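Local coordinates for DUF3887 domain-containing protein (PDB 4HYZ) that is of unknown function but has an NTF2-like fold, helices packed on a curved antiparallel sheet, and is probably an exported lipoprotein, at residues M21-I26 against K36-K41; K30-W35 against E50-Y55; S34-S37 against L43-S46. One frame throughout, in Å; residues are numbered along the deposited sequence.

Contact 1 of 3, residues M21-I26 against K36-K41. With SO4 (sulfate ion), chain D.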
loop_
_atom_site.group_PDB
_atom_site.type_symbol
_atom_site.label_atom_id
_atom_site.label_comp_id
_atom_site.label_asym_id
_atom_site.label_seq_id
_atom_site.Cartn_x
_atom_site.Cartn_y
_atom_site.Cartn_z
HETATM N N MSE A 21 9.176 -19.434 -2.372
HETATM C CA MSE A 21 9.564 -20.495 -1.430
HETATM C C MSE A 21 10.510 -21.506 -2.100
HETATM O O MSE A 21 11.525 -21.902 -1.504
HETATM C CB MSE A 21 8.332 -21.196 -0.874
HETATM C CG MSE A 21 7.508 -20.285 0.032
HETATM SE SE MSE A 21 6.101 -21.302 0.885
HETATM C CE MSE A 21 4.905 -21.596 -0.651
ATOM N N GLU A 22 10.213 -21.871 -3.355
ATOM C CA GLU A 22 11.075 -22.797 -4.129
ATOM C C GLU A 22 12.425 -22.173 -4.419
ATOM O O GLU A 22 13.436 -22.817 -4.255
ATOM C CB GLU A 22 10.402 -23.172 -5.445
ATOM C CG GLU A 22 9.337 -24.217 -5.245
ATOM C CD GLU A 22 8.321 -24.342 -6.351
ATOM O OE1 GLU A 22 8.292 -23.478 -7.256
ATOM O OE2 GLU A 22 7.489 -25.268 -6.257
ATOM N N ASP A 23 12.439 -20.897 -4.821
ATOM C CA ASP A 23 13.670 -20.189 -5.154
ATOM C C ASP A 23 14.554 -19.959 -3.918
ATOM O O ASP A 23 15.776 -19.980 -4.042
ATOM C CB ASP A 23 13.348 -18.877 -5.884
ATOM C CG ASP A 23 12.801 -19.122 -7.286
ATOM O OD1 ASP A 23 12.808 -20.302 -7.741
ATOM O OD2 ASP A 23 12.339 -18.155 -7.918
ATOM N N ILE A 24 13.954 -19.766 -2.728
ATOM C CA ILE A 24 14.755 -19.602 -1.504
ATOM C C ILE A 24 15.343 -20.974 -1.125
ATOM O O ILE A 24 16.492 -21.033 -0.698
ATOM C CB ILE A 24 13.972 -18.931 -0.351
ATOM C CG1 ILE A 24 13.752 -17.444 -0.683
ATOM C CG2 ILE A 24 14.679 -19.109 1.019
ATOM C CD1 ILE A 24 12.580 -16.822 0.074
ATOM N N GLU A 25 14.590 -22.068 -1.340
ATOM C CA GLU A 25 15.100 -23.424 -1.095
ATOM C C GLU A 25 16.260 -23.732 -2.033
ATOM O O GLU A 25 17.222 -24.339 -1.611
ATOM C CB GLU A 25 14.008 -24.478 -1.269
ATOM C CG GLU A 25 12.965 -24.473 -0.164
ATOM C CD GLU A 25 11.653 -25.146 -0.537
ATOM O OE1 GLU A 25 11.449 -25.509 -1.721
ATOM O OE2 GLU A 25 10.782 -25.219 0.354
ATOM N N ILE A 26 16.196 -23.294 -3.291
ATOM C CA ILE A 26 17.288 -23.499 -4.263
ATOM C C ILE A 26 18.504 -22.670 -3.802
ATOM O O ILE A 26 19.619 -23.161 -3.885
ATOM C CB ILE A 26 16.844 -23.190 -5.727
ATOM C CG1 ILE A 26 15.809 -24.250 -6.256
ATOM C CG2 ILE A 26 18.050 -23.125 -6.668
ATOM C CD1 ILE A 26 14.668 -23.567 -7.351
ATOM N N LYS A 36 21.445 -19.782 -10.183
ATOM C CA LYS A 36 21.655 -18.912 -11.357
ATOM C C LYS A 36 20.595 -19.179 -12.457
ATOM O O LYS A 36 20.079 -18.231 -13.045
ATOM C CB LYS A 36 23.066 -19.122 -11.920
ATOM C CG LYS A 36 23.448 -18.202 -13.078
ATOM C CD LYS A 36 24.971 -18.168 -13.317
ATOM C CE LYS A 36 25.461 -19.218 -14.281
ATOM N NZ LYS A 36 25.127 -18.906 -15.697
ATOM N N SER A 37 20.254 -20.454 -12.696
ATOM C CA SER A 37 19.303 -20.893 -13.722
ATOM C C SER A 37 17.871 -20.373 -13.465
ATOM O O SER A 37 17.042 -20.418 -14.382
ATOM C CB SER A 37 19.291 -22.418 -13.838
ATOM O OG SER A 37 18.468 -23.010 -12.839
ATOM N N ARG A 38 17.583 -19.891 -12.234
ATOM C CA ARG A 38 16.257 -19.375 -11.875
ATOM C C ARG A 38 16.089 -17.879 -12.264
ATOM O O ARG A 38 14.983 -17.352 -12.210
ATOM C CB ARG A 38 15.976 -19.633 -10.389
ATOM C CG ARG A 38 15.621 -21.117 -10.101
ATOM C CD ARG A 38 14.288 -21.528 -10.752
ATOM N NE ARG A 38 13.269 -20.525 -10.419
ATOM C CZ ARG A 38 12.626 -19.727 -11.265
ATOM N NH1 ARG A 38 12.693 -19.937 -12.578
ATOM N NH2 ARG A 38 11.848 -18.766 -10.807
ATOM N N PHE A 39 17.173 -17.214 -12.705
ATOM C CA PHE A 39 17.145 -15.818 -13.153
ATOM C C PHE A 39 16.786 -15.755 -14.621
ATOM O O PHE A 39 17.051 -16.717 -15.357
ATOM C CB PHE A 39 18.510 -15.125 -12.905
ATOM C CG PHE A 39 18.714 -14.730 -11.460
ATOM C CD1 PHE A 39 19.045 -15.684 -10.500
ATOM C CD2 PHE A 39 18.506 -13.420 -11.047
ATOM C CE1 PHE A 39 19.192 -15.320 -9.154
ATOM C CE2 PHE A 39 18.653 -13.056 -9.699
ATOM C CZ PHE A 39 19.005 -14.001 -8.765
ATOM N N THR A 40 16.178 -14.629 -15.062
ATOM C CA THR A 40 15.885 -14.419 -16.488
ATOM C C THR A 40 17.184 -14.662 -17.294
ATOM O O THR A 40 18.259 -14.303 -16.805
ATOM C CB THR A 40 15.358 -13.001 -16.757
ATOM O OG1 THR A 40 16.439 -12.072 -16.663
ATOM C CG2 THR A 40 14.245 -12.592 -15.811
ATOM N N LYS A 41 17.081 -15.265 -18.493
ATOM C CA LYS A 41 18.223 -15.567 -19.354
ATOM C C LYS A 41 19.186 -14.370 -19.480
ATOM O O LYS A 41 20.396 -14.549 -19.322
ATOM C CB LYS A 41 17.756 -16.004 -20.765
ATOM C CG LYS A 41 16.889 -17.277 -20.793
ATOM C CD LYS A 41 16.322 -17.545 -22.189
ATOM C CE LYS A 41 15.446 -18.778 -22.260
ATOM N NZ LYS A 41 15.083 -19.126 -23.664
HETATM S S SO4 D . 12.800 -14.956 -19.383
HETATM O O1 SO4 D . 12.866 -13.693 -20.105
HETATM O O2 SO4 D . 11.833 -15.822 -20.069
HETATM O O3 SO4 D . 14.184 -15.592 -19.331
HETATM O O4 SO4 D . 12.303 -14.736 -18.052
#
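Arg38 reaches from the loop after helix 32-36 to the carboxylate of Asp23 on helix 13-28 and grips it side-on with two nitrogens, one to each oxygen. NE gives the shorter and straighter bond, 2.7 Å to Asp23 OD1 with an N-H...O angle of 174°. NH2 meets the syn lone pair of Asp23 OD2 at 3.0 Å. Both oxygens lie close to the guanidinium plane, yet the two flat groups are turned 34° apart, and OD1 is approached from well out of the carboxylate plane. The arginine chain bends at chi2 and chi3, which folds the guanidinium back to the helix. At that bend its aliphatic part packs on Ile26, CG lying 3.8 Å from Ile26 CD1.

Further bonds pin the pair: Gln19 and Tyr103 reach the OD1 and OD2 of Asp23, while Met107 O and Asn108 OD1 take NH2 and NH1 of Arg38. Each oxygen of the buried carboxylate thus has a second partner besides the arginine. A leucine in place of Arg38 would probably leave this buried Asp23 charge without its mate and the 107-108 loop without two of its bonds.

The far end of the loop is looser. Lys41, exposed and poorly ordered, gives its backbone N to sulfate O3 at 3.0 Å, and Asn108 also holds this ion, probably from the crystallisation liquor. Thr40 sits at the N-cap of helix 41-44, its OG1 weakly bonded to Leu43 N and its CA 3.5 Å from the same O3. A type I turn from Lys36 to Phe39, closed by Phe39 N to Lys36 O at 3.1 Å, presents Arg38 to the helix. The whole is a partly buried salt bridge tying a connecting loop to the long first helix of an NTF2-like alpha+beta fold.

Contact 2 of 3, residues K30-W35 against E50-Y55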
loop_
_atom_site.group_PDB
_atom_site.type_symbol
_atom_site.label_atom_id
_atom_site.label_comp_id
_atom_site.label_asym_id
_atom_site.label_seq_id
_atom_site.Cartn_x
_atom_site.Cartn_y
_atom_site.Cartn_z
ATOM N N LYS A 30 22.875 -24.393 -1.798
ATOM C CA LYS A 30 24.296 -24.050 -2.045
ATOM C C LYS A 30 24.715 -24.433 -3.479
ATOM O O LYS A 30 25.892 -24.324 -3.821
ATOM C CB LYS A 30 25.272 -24.655 -0.994
ATOM C CG LYS A 30 24.901 -24.337 0.457
ATOM C CD LYS A 30 25.958 -24.788 1.454
ATOM C CE LYS A 30 25.353 -24.862 2.836
ATOM N NZ LYS A 30 26.346 -25.194 3.896
ATOM N N ASP A 31 23.749 -24.833 -4.328
ATOM C CA ASP A 31 23.992 -25.163 -5.737
ATOM C C ASP A 31 23.876 -23.863 -6.547
ATOM O O ASP A 31 22.771 -23.461 -6.933
ATOM C CB ASP A 31 23.001 -26.243 -6.224
ATOM C CG ASP A 31 23.241 -26.777 -7.615
ATOM O OD1 ASP A 31 23.864 -26.067 -8.428
ATOM O OD2 ASP A 31 22.775 -27.881 -7.910
ATOM N N TYR A 32 25.026 -23.206 -6.781
ATOM C CA TYR A 32 25.124 -21.935 -7.496
ATOM C C TYR A 32 24.487 -21.984 -8.901
ATOM O O TYR A 32 23.745 -21.073 -9.259
ATOM C CB TYR A 32 26.597 -21.475 -7.602
ATOM C CG TYR A 32 26.779 -20.271 -8.496
ATOM C CD1 TYR A 32 26.130 -19.069 -8.221
ATOM C CD2 TYR A 32 27.539 -20.351 -9.655
ATOM C CE1 TYR A 32 26.244 -17.971 -9.074
ATOM C CE2 TYR A 32 27.686 -19.252 -10.500
ATOM C CZ TYR A 32 27.023 -18.069 -10.217
ATOM O OH TYR A 32 27.166 -16.995 -11.056
ATOM N N GLU A 33 24.804 -23.023 -9.693
ATOM C CA GLU A 33 24.298 -23.153 -11.053
ATOM C C GLU A 33 22.769 -23.330 -11.095
ATOM O O GLU A 33 22.150 -22.760 -12.003
ATOM C CB GLU A 33 25.019 -24.286 -11.826
ATOM C CG GLU A 33 26.508 -24.009 -12.050
ATOM C CD GLU A 33 26.919 -22.794 -12.876
ATOM O OE1 GLU A 33 26.083 -22.276 -13.650
ATOM O OE2 GLU A 33 28.102 -22.396 -12.787
ATOM N N SER A 34 22.150 -24.050 -10.104
ATOM C CA SER A 34 20.686 -24.185 -10.078
ATOM C C SER A 34 20.053 -22.855 -9.728
ATOM O O SER A 34 19.046 -22.490 -10.326
ATOM C CB SER A 34 20.228 -25.254 -9.109
ATOM O OG SER A 34 20.674 -26.512 -9.582
ATOM N N TRP A 35 20.676 -22.113 -8.786
ATOM C CA TRP A 35 20.185 -20.814 -8.346
ATOM C C TRP A 35 20.286 -19.830 -9.491
ATOM O O TRP A 35 19.285 -19.187 -9.803
ATOM C CB TRP A 35 20.947 -20.342 -7.102
ATOM C CG TRP A 35 20.555 -18.971 -6.621
ATOM C CD1 TRP A 35 19.452 -18.633 -5.889
ATOM C CD2 TRP A 35 21.301 -17.757 -6.807
ATOM N NE1 TRP A 35 19.472 -17.290 -5.598
ATOM C CE2 TRP A 35 20.605 -16.730 -6.133
ATOM C CE3 TRP A 35 22.498 -17.441 -7.475
ATOM C CZ2 TRP A 35 21.064 -15.408 -6.103
ATOM C CZ3 TRP A 35 22.964 -16.138 -7.422
ATOM C CH2 TRP A 35 22.249 -15.138 -6.754
ATOM N N GLU A 50 31.094 -15.622 -6.493
ATOM C CA GLU A 50 31.640 -14.894 -5.342
ATOM C C GLU A 50 30.500 -14.183 -4.569
ATOM O O GLU A 50 30.399 -14.353 -3.355
ATOM C CB GLU A 50 32.733 -13.894 -5.776
ATOM N N SER A 51 29.617 -13.461 -5.273
ATOM C CA SER A 51 28.475 -12.772 -4.647
ATOM C C SER A 51 27.495 -13.775 -3.975
ATOM O O SER A 51 26.998 -13.505 -2.873
ATOM C CB SER A 51 27.736 -11.920 -5.673
ATOM O OG SER A 51 26.650 -11.213 -5.094
ATOM N N TYR A 52 27.244 -14.931 -4.629
ATOM C CA TYR A 52 26.404 -16.008 -4.095
ATOM C C TYR A 52 27.063 -16.631 -2.845
ATOM O O TYR A 52 26.370 -16.893 -1.867
ATOM C CB TYR A 52 26.146 -17.082 -5.170
ATOM C CG TYR A 52 25.317 -18.258 -4.692
ATOM C CD1 TYR A 52 23.967 -18.105 -4.379
ATOM C CD2 TYR A 52 25.878 -19.527 -4.570
ATOM C CE1 TYR A 52 23.197 -19.190 -3.950
ATOM C CE2 TYR A 52 25.114 -20.618 -4.147
ATOM C CZ TYR A 52 23.776 -20.444 -3.840
ATOM O OH TYR A 52 23.021 -21.504 -3.416
ATOM N N ASP A 53 28.390 -16.832 -2.866
ATOM C CA ASP A 53 29.132 -17.397 -1.725
ATOM C C ASP A 53 29.130 -16.434 -0.520
ATOM O O ASP A 53 29.141 -16.900 0.619
ATOM C CB ASP A 53 30.563 -17.778 -2.120
ATOM C CG ASP A 53 30.654 -18.902 -3.145
ATOM O OD1 ASP A 53 29.667 -19.676 -3.284
ATOM O OD2 ASP A 53 31.700 -19.005 -3.819
ATOM N N SER A 54 29.066 -15.110 -0.765
ATOM C CA SER A 54 28.958 -14.102 0.295
ATOM C C SER A 54 27.595 -14.253 0.982
ATOM O O SER A 54 27.512 -14.204 2.212
ATOM C CB SER A 54 29.136 -12.693 -0.266
ATOM O OG SER A 54 30.462 -12.504 -0.732
ATOM N N TYR A 55 26.545 -14.515 0.188
ATOM C CA TYR A 55 25.205 -14.774 0.711
ATOM C C TYR A 55 25.212 -16.079 1.564
ATOM O O TYR A 55 24.621 -16.107 2.645
ATOM C CB TYR A 55 24.162 -14.845 -0.428
ATOM C CG TYR A 55 22.955 -15.690 -0.082
ATOM C CD1 TYR A 55 21.958 -15.208 0.765
ATOM C CD2 TYR A 55 22.819 -16.989 -0.581
ATOM C CE1 TYR A 55 20.858 -15.999 1.112
ATOM C CE2 TYR A 55 21.729 -17.789 -0.233
ATOM C CZ TYR A 55 20.741 -17.284 0.596
ATOM O OH TYR A 55 19.667 -18.074 0.925
#
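Tyr52 of helix 49-60 lays one side of its ring against both Tyr32 and Trp35 of helix 32-36. With Trp35 it forms an offset stack on the six-membered ring, centroids 4.7 Å apart and planes at 29°; Tyr52 CD1 lies over the indole face near its rim, 3.5 Å from Trp35 CE3. Tyr32 meets it obliquely, planes at 42°, with Tyr32 CD1 3.6 Å from Tyr52 CB. Tyr52 CE2 also comes within 3.6 Å of Tyr32 CA, which brings the ring close against the helix backbone.

The phenol end enters the turn before that helix, where Tyr52 OH stands 3.2 Å from Lys30 CA and hydrogen-bonds to Ala27 O of helix 13-28. Lys30 O lies near the ring plane, at its edge. With CG anti to the backbone N (chi1 178°), the Tyr52 ring points from its own helix toward helix 32-36.

The turn itself is set by Lys30, whose positive phi ends the preceding helix, and by Asp31, the N-cap of the next: its OD1 accepts from Ser34 N at 3.1 Å.

Further out, Trp35 also meets Phe39 and Phe112 edge-to-face and packs on Ile26 and Ala27, while Leu47 touches both Tyr32 and Trp35. The aromatic cluster thus joins helix 49-60 to helix 32-36, with helix 13-28 and strand 109-113 beyond the indole.

Contact 3 of 3, residues S34-S37 against L43-S46; sequences SWKS and LQSS
Gln44 lays its side chain against the backbone of Lys36 and Ser37, its CG 3.3 Å from Lys36 O. Gln44 CA lies 5.9 Å from Lys36 CA, the closest such pair between the two segments. The chain runs extended beyond CG (chi2 -176°), and this carries the amide past the carbonyl, where CD is 4.1 Å from Ser37 CA and NE2 3.7 Å from Ser37 O. The amide finds its hydrogen bond in the intervening loop, from NE2 to Phe39 O, and that bond fixes how the group is turned.

Lys36 crosses the glutamine at about a right angle. Two bends, at chi3 (90°) and chi4 (74°), bring its amine back over Gln44, NZ resting 4.0 Å from OE1, while its CD approaches Gln44 O at 3.8 Å. The aliphatic parts pack at the surface, and the amine stays too far from OE1 for a close polar bond.

Within segment 34-37, Ser37 OG bonds back to Ser34 O at 2.6 Å. In segment 43-46, Ser46 N bonds to Leu43 O and curls the chain after helix 41-44. The arrangement is a short loop joining two short helices, the second weakly bonded, within the helical layer of an NTF2-like fold; a glutamine of the second bonds back to the loop backbone.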
loop_
_atom_site.group_PDB
_atom_site.type_symbol
_atom_site.label_atom_id
_atom_site.label_comp_id
_atom_site.label_asym_id
_atom_site.label_seq_id
_atom_site.Cartn_x
_atom_site.Cartn_y
_atom_site.Cartn_z
ATOM N N SER A 34 22.150 -24.050 -10.104
ATOM C CA SER A 34 20.686 -24.185 -10.078
ATOM C C SER A 34 20.053 -22.855 -9.728
ATOM O O SER A 34 19.046 -22.490 -10.326
ATOM C CB SER A 34 20.228 -25.254 -9.109
ATOM O OG SER A 34 20.674 -26.512 -9.582
ATOM N N TRP A 35 20.676 -22.113 -8.786
ATOM C CA TRP A 35 20.185 -20.814 -8.346
ATOM C C TRP A 35 20.286 -19.830 -9.491
ATOM O O TRP A 35 19.285 -19.187 -9.803
ATOM C CB TRP A 35 20.947 -20.342 -7.102
ATOM C CG TRP A 35 20.555 -18.971 -6.621
ATOM C CD1 TRP A 35 19.452 -18.633 -5.889
ATOM C CD2 TRP A 35 21.301 -17.757 -6.807
ATOM N NE1 TRP A 35 19.472 -17.290 -5.598
ATOM C CE2 TRP A 35 20.605 -16.730 -6.133
ATOM C CE3 TRP A 35 22.498 -17.441 -7.475
ATOM C CZ2 TRP A 35 21.064 -15.408 -6.103
ATOM C CZ3 TRP A 35 22.964 -16.138 -7.422
ATOM C CH2 TRP A 35 22.249 -15.138 -6.754
ATOM N N LYS A 36 21.445 -19.782 -10.183
ATOM C CA LYS A 36 21.655 -18.912 -11.357
ATOM C C LYS A 36 20.595 -19.179 -12.457
ATOM O O LYS A 36 20.079 -18.231 -13.045
ATOM C CB LYS A 36 23.066 -19.122 -11.920
ATOM C CG LYS A 36 23.448 -18.202 -13.078
ATOM C CD LYS A 36 24.971 -18.168 -13.317
ATOM C CE LYS A 36 25.461 -19.218 -14.281
ATOM N NZ LYS A 36 25.127 -18.906 -15.697
ATOM N N SER A 37 20.254 -20.454 -12.696
ATOM C CA SER A 37 19.303 -20.893 -13.722
ATOM C C SER A 37 17.871 -20.373 -13.465
ATOM O O SER A 37 17.042 -20.418 -14.382
ATOM C CB SER A 37 19.291 -22.418 -13.838
ATOM O OG SER A 37 18.468 -23.010 -12.839
ATOM N N LEU A 43 19.794 -11.890 -17.401
ATOM C CA LEU A 43 20.526 -11.460 -16.196
ATOM C C LEU A 43 21.509 -12.518 -15.641
ATOM O O LEU A 43 22.301 -12.170 -14.766
ATOM C CB LEU A 43 19.561 -11.045 -15.071
ATOM C CG LEU A 43 18.724 -9.788 -15.309
ATOM C CD1 LEU A 43 17.598 -9.725 -14.332
ATOM C CD2 LEU A 43 19.573 -8.515 -15.216
ATOM N N GLN A 44 21.439 -13.786 -16.099
ATOM C CA GLN A 44 22.288 -14.870 -15.581
ATOM C C GLN A 44 23.773 -14.505 -15.674
ATOM O O GLN A 44 24.503 -14.643 -14.685
ATOM C CB GLN A 44 22.008 -16.196 -16.308
ATOM C CG GLN A 44 20.657 -16.799 -15.950
ATOM C CD GLN A 44 20.422 -18.141 -16.579
ATOM O OE1 GLN A 44 21.358 -18.886 -16.902
ATOM N NE2 GLN A 44 19.157 -18.518 -16.699
ATOM N N SER A 45 24.188 -13.989 -16.860
ATOM C CA SER A 45 25.580 -13.621 -17.109
ATOM C C SER A 45 26.036 -12.427 -16.243
ATOM O O SER A 45 27.233 -12.204 -16.126
ATOM C CB SER A 45 25.811 -13.355 -18.590
ATOM O OG SER A 45 25.909 -14.578 -19.306
ATOM N N SER A 46 25.116 -11.725 -15.588
ATOM C CA SER A 46 25.412 -10.628 -14.658
ATOM C C SER A 46 25.757 -11.152 -13.234
ATOM O O SER A 46 26.278 -10.397 -12.413
ATOM C CB SER A 46 24.215 -9.680 -14.593
ATOM O OG SER A 46 24.284 -8.761 -13.513
#

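The three contacts radiate from helix 32-36 and the loop that follows it. Contacts 1 and 3 share Lys36 and Ser37, their centres 8 Å apart, and are joined through the loop residue Phe39, so the loop is held on the helix 13-28 side by contact 1 and on the helix 41-44 side by contact 3. Contacts 1 and 2, 11 Å apart, touch through Ile26, whose CG2 lies 3.5 Å from Trp35 N. Contacts 2 and 3 share Ser34 and Trp35, with centres 9 Å apart. Contact 1 lies nearest the chain centre. Glycerol, probably from the crystallisation liquor, lies about 4 Å from the Tyr32 side chain and about 5 Å from that of Lys36; no active site is established.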